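Local structure of vanadium-dependent haloperoxidase (Zobellia galactanivorans, 4CIT) at residues W166-P179 with I202-L214. The protein probably oxidises iodide with hydrogen peroxide, as a bacterial vanadium-dependent iodoperoxidase of the PAP2 superfamily that holds vanadate in its active site. Numbering follows the deposited sequence.
Sequences WMNKDNYAQTRTMP and IEPHWNKIRPFVL
At the C-terminal end of helix 146-167, Arg210 from the loop preceding helix 235-253 reaches the last turn, NH1 and NH2 each donating to Trp166 O at 3.0 Å. Trp166 O also accepts from Lys169 N. The guanidinium lies flat on the Trp166 indole (centres 3.8 Å apart, planes at 15°), a cation-pi stack, while Asp170 CB covers its other face. Indole NE1 donates to Asn92 O; it and the nearby Arg210 NH2 are two donors, not a bonded pair. With CG anti to the backbone N (chi1 -173°), the Arg210 chain extends to this site before bending at chi3. One backbone bond crosses the contact, Arg210 N to Asp170 O (3.0 Å). Asp170 OD1 accepts from Tyr172 N, closing an Asx turn, and OD2 pairs with Arg64. In this mainly helical PAP2-superfamily fold, the contact lays the 202-214 loop along the end of helix 146-167 and the short helical turn 172-175, beside helix 59-80. Further along, Arg176 and Glu203 form a bidentate, end-on salt bridge, NH1 to OE2 and NH2 to OE1, each 2.8 Å, with the planes 22° apart. Hydrogen bonds from Arg176 NE to Tyr172 O and NH2 to Thr175 OG1 fix the guanidinium's rotation; Tyr172 CE1 sits over its centre. Met178 SD rests over the His205 ring, 4.1 Å from its centroid.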
loop_
_atom_site.group_PDB
_atom_site.type_symbol
_atom_site.label_atom_id
_atom_site.label_comp_id
_atom_site.label_asym_id
_atom_site.label_seq_id
_atom_site.Cartn_x
_atom_site.Cartn_y
_atom_site.Cartn_z
ATOM N N TRP A 166 -9.664 8.941 15.971
ATOM C CA TRP A 166 -9.393 7.502 15.979
ATOM C C TRP A 166 -7.983 7.252 15.414
ATOM O O TRP A 166 -7.230 6.436 16.026
ATOM C CB TRP A 166 -10.430 6.809 15.118
ATOM C CG TRP A 166 -10.166 5.393 14.783
ATOM C CD1 TRP A 166 -10.103 4.331 15.632
ATOM C CD2 TRP A 166 -10.158 4.891 13.480
ATOM N NE1 TRP A 166 -9.964 3.188 14.925
ATOM C CE2 TRP A 166 -9.993 3.488 13.584
ATOM C CE3 TRP A 166 -10.263 5.511 12.217
ATOM C CZ2 TRP A 166 -9.939 2.671 12.505
ATOM C CZ3 TRP A 166 -10.187 4.677 11.108
ATOM C CH2 TRP A 166 -10.103 3.243 11.284
ATOM N N MET A 167 -7.619 7.921 14.313
ATOM C CA MET A 167 -6.293 7.682 13.679
ATOM C C MET A 167 -5.172 8.096 14.638
ATOM O O MET A 167 -4.090 7.487 14.703
ATOM C CB MET A 167 -6.264 8.576 12.420
ATOM C CG MET A 167 -5.004 8.895 11.712
ATOM S SD MET A 167 -5.517 9.974 10.259
ATOM C CE MET A 167 -5.145 11.634 10.907
ATOM N N ASN A 168 -5.432 9.120 15.442
ATOM C CA ASN A 168 -4.462 9.591 16.384
ATOM C C ASN A 168 -4.288 8.730 17.643
ATOM O O ASN A 168 -3.474 9.091 18.506
ATOM C CB ASN A 168 -4.727 11.045 16.822
ATOM C CG ASN A 168 -4.406 12.065 15.705
ATOM O OD1 ASN A 168 -3.605 11.864 14.826
ATOM N ND2 ASN A 168 -5.083 13.154 15.751
ATOM N N LYS A 169 -5.033 7.631 17.766
ATOM C CA LYS A 169 -4.871 6.694 18.831
ATOM C C LYS A 169 -4.199 5.363 18.367
ATOM O O LYS A 169 -4.235 4.397 19.077
ATOM C CB LYS A 169 -6.243 6.393 19.415
ATOM C CG LYS A 169 -6.850 7.579 20.182
ATOM C CD LYS A 169 -8.248 7.180 20.604
ATOM C CE LYS A 169 -9.113 8.327 21.123
ATOM N NZ LYS A 169 -8.377 8.956 22.274
ATOM N N ASP A 170 -3.591 5.362 17.196
ATOM C CA ASP A 170 -3.078 4.135 16.591
ATOM C C ASP A 170 -1.588 3.845 16.897
ATOM O O ASP A 170 -0.997 2.925 16.365
ATOM C CB ASP A 170 -3.294 4.142 15.084
ATOM C CG ASP A 170 -2.296 4.975 14.308
ATOM O OD1 ASP A 170 -1.561 5.819 14.845
ATOM O OD2 ASP A 170 -2.316 4.796 13.057
ATOM N N ASN A 171 -0.992 4.614 17.773
ATOM C CA ASN A 171 0.411 4.418 18.183
ATOM C C ASN A 171 1.475 4.917 17.283
ATOM O O ASN A 171 2.686 4.857 17.610
ATOM C CB ASN A 171 0.714 2.984 18.625
ATOM C CG ASN A 171 1.718 2.932 19.803
ATOM O OD1 ASN A 171 1.642 3.729 20.747
ATOM N ND2 ASN A 171 2.531 1.916 19.825
ATOM N N TYR A 172 1.092 5.493 16.141
ATOM C CA TYR A 172 2.107 6.023 15.222
ATOM C C TYR A 172 2.875 7.146 15.929
ATOM O O TYR A 172 4.087 7.248 15.847
ATOM C CB TYR A 172 1.452 6.603 13.993
ATOM C CG TYR A 172 2.352 7.280 13.033
ATOM C CD1 TYR A 172 3.147 6.522 12.190
ATOM C CD2 TYR A 172 2.400 8.666 12.919
ATOM C CE1 TYR A 172 4.001 7.101 11.289
ATOM C CE2 TYR A 172 3.248 9.290 11.975
ATOM C CZ TYR A 172 4.088 8.487 11.209
ATOM O OH TYR A 172 4.955 8.991 10.288
ATOM N N ALA A 173 2.149 8.023 16.601
ATOM C CA ALA A 173 2.861 9.231 17.155
ATOM C C ALA A 173 3.904 8.732 18.158
ATOM O O ALA A 173 4.969 9.285 18.219
ATOM C CB ALA A 173 1.929 10.172 17.874
ATOM N N GLN A 174 3.549 7.779 18.967
ATOM C CA GLN A 174 4.400 7.272 20.032
ATOM C C GLN A 174 5.576 6.546 19.488
ATOM O O GLN A 174 6.631 6.581 20.097
ATOM C CB GLN A 174 3.659 6.356 20.977
ATOM C CG GLN A 174 2.689 7.113 21.861
ATOM C CD GLN A 174 1.373 7.454 21.213
ATOM O OE1 GLN A 174 1.089 7.148 20.037
ATOM N NE2 GLN A 174 0.584 8.210 21.956
ATOM N N THR A 175 5.423 5.845 18.359
ATOM C CA THR A 175 6.577 5.142 17.823
ATOM C C THR A 175 7.591 6.057 17.137
ATOM O O THR A 175 8.702 5.624 16.856
ATOM C CB THR A 175 6.149 4.043 16.797
ATOM O OG1 THR A 175 5.423 4.682 15.753
ATOM C CG2 THR A 175 5.428 2.910 17.436
ATOM N N ARG A 176 7.291 7.327 16.913
ATOM C CA ARG A 176 8.238 8.259 16.287
ATOM C C ARG A 176 9.523 8.464 17.106
ATOM O O ARG A 176 10.552 8.622 16.532
ATOM C CB ARG A 176 7.619 9.656 16.010
ATOM C CG ARG A 176 6.376 9.665 15.166
ATOM C CD ARG A 176 6.669 9.099 13.760
ATOM N NE ARG A 176 6.414 7.642 13.816
ATOM C CZ ARG A 176 6.927 6.718 13.008
ATOM N NH1 ARG A 176 7.720 7.083 12.016
ATOM N NH2 ARG A 176 6.628 5.409 13.212
ATOM N N THR A 177 9.418 8.393 18.421
ATOM C CA THR A 177 10.555 8.646 19.319
ATOM C C THR A 177 10.894 7.425 20.140
ATOM O O THR A 177 11.562 7.523 21.191
ATOM C CB THR A 177 10.236 9.805 20.263
ATOM O OG1 THR A 177 9.008 9.530 20.972
ATOM C CG2 THR A 177 10.080 11.069 19.472
ATOM N N MET A 178 10.517 6.243 19.651
ATOM C CA MET A 178 10.919 5.011 20.314
ATOM C C MET A 178 12.420 4.800 20.121
ATOM O O MET A 178 12.916 5.064 19.048
ATOM C CB MET A 178 10.120 3.833 19.789
ATOM C CG MET A 178 8.989 3.463 20.707
ATOM S SD MET A 178 7.941 2.118 20.071
ATOM C CE MET A 178 6.396 2.701 20.848
ATOM N N PRO A 179 13.161 4.384 21.181
ATOM C CA PRO A 179 14.610 4.172 20.999
ATOM C C PRO A 179 14.925 3.100 19.972
ATOM O O PRO A 179 14.195 2.096 19.835
ATOM C CB PRO A 179 15.089 3.713 22.380
ATOM C CG PRO A 179 13.879 3.070 22.999
ATOM C CD PRO A 179 12.687 3.848 22.476
ATOM N N ILE A 202 14.582 0.632 8.373
ATOM C CA ILE A 202 13.317 1.400 8.372
ATOM C C ILE A 202 12.294 0.804 9.272
ATOM O O ILE A 202 11.964 -0.381 9.196
ATOM C CB ILE A 202 12.714 1.436 6.937
ATOM C CG1 ILE A 202 13.750 2.074 6.013
ATOM C CG2 ILE A 202 11.335 2.067 6.875
ATOM C CD1 ILE A 202 14.133 3.513 6.237
ATOM N N GLU A 203 11.699 1.656 10.101
ATOM C CA GLU A 203 10.474 1.292 10.866
ATOM C C GLU A 203 10.511 -0.037 11.701
ATOM O O GLU A 203 9.655 -0.855 11.609
ATOM C CB GLU A 203 9.169 1.431 10.046
ATOM C CG GLU A 203 8.881 2.818 9.508
ATOM C CD GLU A 203 8.601 3.884 10.590
ATOM O OE1 GLU A 203 8.248 3.580 11.785
ATOM O OE2 GLU A 203 8.670 5.078 10.251
ATOM N N PRO A 204 11.485 -0.156 12.571
ATOM C CA PRO A 204 11.670 -1.361 13.374
ATOM C C PRO A 204 10.460 -1.695 14.203
ATOM O O PRO A 204 10.217 -2.854 14.571
ATOM C CB PRO A 204 12.952 -1.042 14.154
ATOM C CG PRO A 204 13.007 0.518 14.175
ATOM C CD PRO A 204 12.508 0.895 12.828
ATOM N N HIS A 205 9.741 -0.644 14.608
ATOM C CA HIS A 205 8.533 -0.784 15.406
ATOM C C HIS A 205 7.247 -0.643 14.679
ATOM O O HIS A 205 6.228 -0.367 15.312
ATOM C CB HIS A 205 8.571 0.251 16.614
ATOM C CG HIS A 205 9.821 0.097 17.436
ATOM N ND1 HIS A 205 10.080 -1.056 18.143
ATOM C CD2 HIS A 205 10.911 0.889 17.578
ATOM C CE1 HIS A 205 11.253 -0.933 18.758
ATOM N NE2 HIS A 205 11.758 0.245 18.460
ATOM N N TRP A 206 7.198 -0.897 13.383
ATOM C CA TRP A 206 5.909 -0.833 12.671
ATOM C C TRP A 206 4.956 -1.868 13.212
ATOM O O TRP A 206 3.742 -1.616 13.194
ATOM C CB TRP A 206 6.093 -0.989 11.176
ATOM C CG TRP A 206 5.010 -0.418 10.377
ATOM C CD1 TRP A 206 4.062 -1.086 9.658
ATOM C CD2 TRP A 206 4.659 0.961 10.341
ATOM N NE1 TRP A 206 3.146 -0.186 9.111
ATOM C CE2 TRP A 206 3.479 1.078 9.571
ATOM C CE3 TRP A 206 5.211 2.138 10.946
ATOM C CZ2 TRP A 206 2.896 2.314 9.320
ATOM C CZ3 TRP A 206 4.607 3.357 10.711
ATOM C CH2 TRP A 206 3.437 3.430 9.955
ATOM N N ASN A 207 5.456 -2.981 13.823
ATOM C CA ASN A 207 4.594 -3.920 14.474
ATOM C C ASN A 207 3.869 -3.433 15.704
ATOM O O ASN A 207 3.054 -4.178 16.261
ATOM C CB ASN A 207 5.288 -5.261 14.667
ATOM C CG ASN A 207 6.339 -5.227 15.673
ATOM O OD1 ASN A 207 6.751 -4.135 16.136
ATOM N ND2 ASN A 207 6.852 -6.437 16.039
ATOM N N LYS A 208 4.175 -2.212 16.130
ATOM C CA LYS A 208 3.483 -1.617 17.289
ATOM C C LYS A 208 2.370 -0.656 16.897
ATOM O O LYS A 208 1.732 -0.088 17.786
ATOM C CB LYS A 208 4.482 -0.893 18.162
ATOM C CG LYS A 208 5.569 -1.774 18.668
ATOM C CD LYS A 208 5.121 -2.822 19.596
ATOM C CE LYS A 208 6.332 -3.636 20.124
ATOM N NZ LYS A 208 6.083 -5.110 19.920
ATOM N N ILE A 209 2.101 -0.523 15.608
ATOM C CA ILE A 209 0.974 0.309 15.104
ATOM C C ILE A 209 -0.293 -0.548 15.289
ATOM O O ILE A 209 -0.297 -1.757 15.070
ATOM C CB ILE A 209 1.199 0.613 13.603
ATOM C CG1 ILE A 209 2.543 1.387 13.380
ATOM C CG2 ILE A 209 -0.030 1.392 13.104
ATOM C CD1 ILE A 209 2.568 2.731 14.056
ATOM N N ARG A 210 -1.398 0.071 15.673
ATOM C CA ARG A 210 -2.684 -0.599 15.699
ATOM C C ARG A 210 -3.102 -1.134 14.366
ATOM O O ARG A 210 -3.300 -0.358 13.427
ATOM C CB ARG A 210 -3.729 0.398 16.176
ATOM C CG ARG A 210 -5.141 -0.223 16.426
ATOM C CD ARG A 210 -6.175 0.811 16.698
ATOM N NE ARG A 210 -6.275 1.787 15.598
ATOM C CZ ARG A 210 -6.673 3.036 15.711
ATOM N NH1 ARG A 210 -7.058 3.535 16.861
ATOM N NH2 ARG A 210 -6.769 3.760 14.652
ATOM N N PRO A 211 -3.281 -2.455 14.229
ATOM C CA PRO A 211 -3.817 -2.903 12.952
ATOM C C PRO A 211 -5.298 -2.550 12.754
ATOM O O PRO A 211 -6.043 -2.304 13.742
ATOM C CB PRO A 211 -3.671 -4.422 13.027
ATOM C CG PRO A 211 -3.054 -4.757 14.309
ATOM C CD PRO A 211 -3.094 -3.535 15.190
ATOM N N PHE A 212 -5.734 -2.412 11.518
ATOM C CA PHE A 212 -7.175 -2.188 11.242
ATOM C C PHE A 212 -8.075 -3.367 11.479
ATOM O O PHE A 212 -9.169 -3.220 12.039
ATOM C CB PHE A 212 -7.331 -1.740 9.770
ATOM C CG PHE A 212 -6.858 -0.352 9.500
ATOM C CD1 PHE A 212 -7.595 0.765 9.916
ATOM C CD2 PHE A 212 -5.648 -0.107 8.871
ATOM C CE1 PHE A 212 -7.150 2.047 9.607
ATOM C CE2 PHE A 212 -5.167 1.199 8.636
ATOM C CZ PHE A 212 -5.991 2.283 8.942
ATOM N N VAL A 213 -7.662 -4.556 11.015
ATOM C CA VAL A 213 -8.515 -5.775 10.996
ATOM C C VAL A 213 -7.896 -6.951 11.785
ATOM O O VAL A 213 -8.582 -7.827 12.385
ATOM C CB VAL A 213 -8.715 -6.248 9.515
ATOM C CG1 VAL A 213 -9.785 -7.285 9.422
ATOM C CG2 VAL A 213 -9.042 -5.094 8.560
ATOM N N LEU A 214 -6.563 -7.026 11.790
ATOM C CA LEU A 214 -5.876 -8.133 12.459
ATOM C C LEU A 214 -6.209 -8.125 13.922
ATOM O O LEU A 214 -6.420 -7.055 14.519
ATOM C CB LEU A 214 -4.381 -8.045 12.377
ATOM C CG LEU A 214 -3.789 -7.936 10.974
ATOM C CD1 LEU A 214 -2.271 -7.797 11.041
ATOM C CD2 LEU A 214 -4.249 -9.098 10.155
HETATM O O HOH W 1 -6.331 2.684 19.952
HETATM O O HOH W 2 -2.756 2.044 11.481
#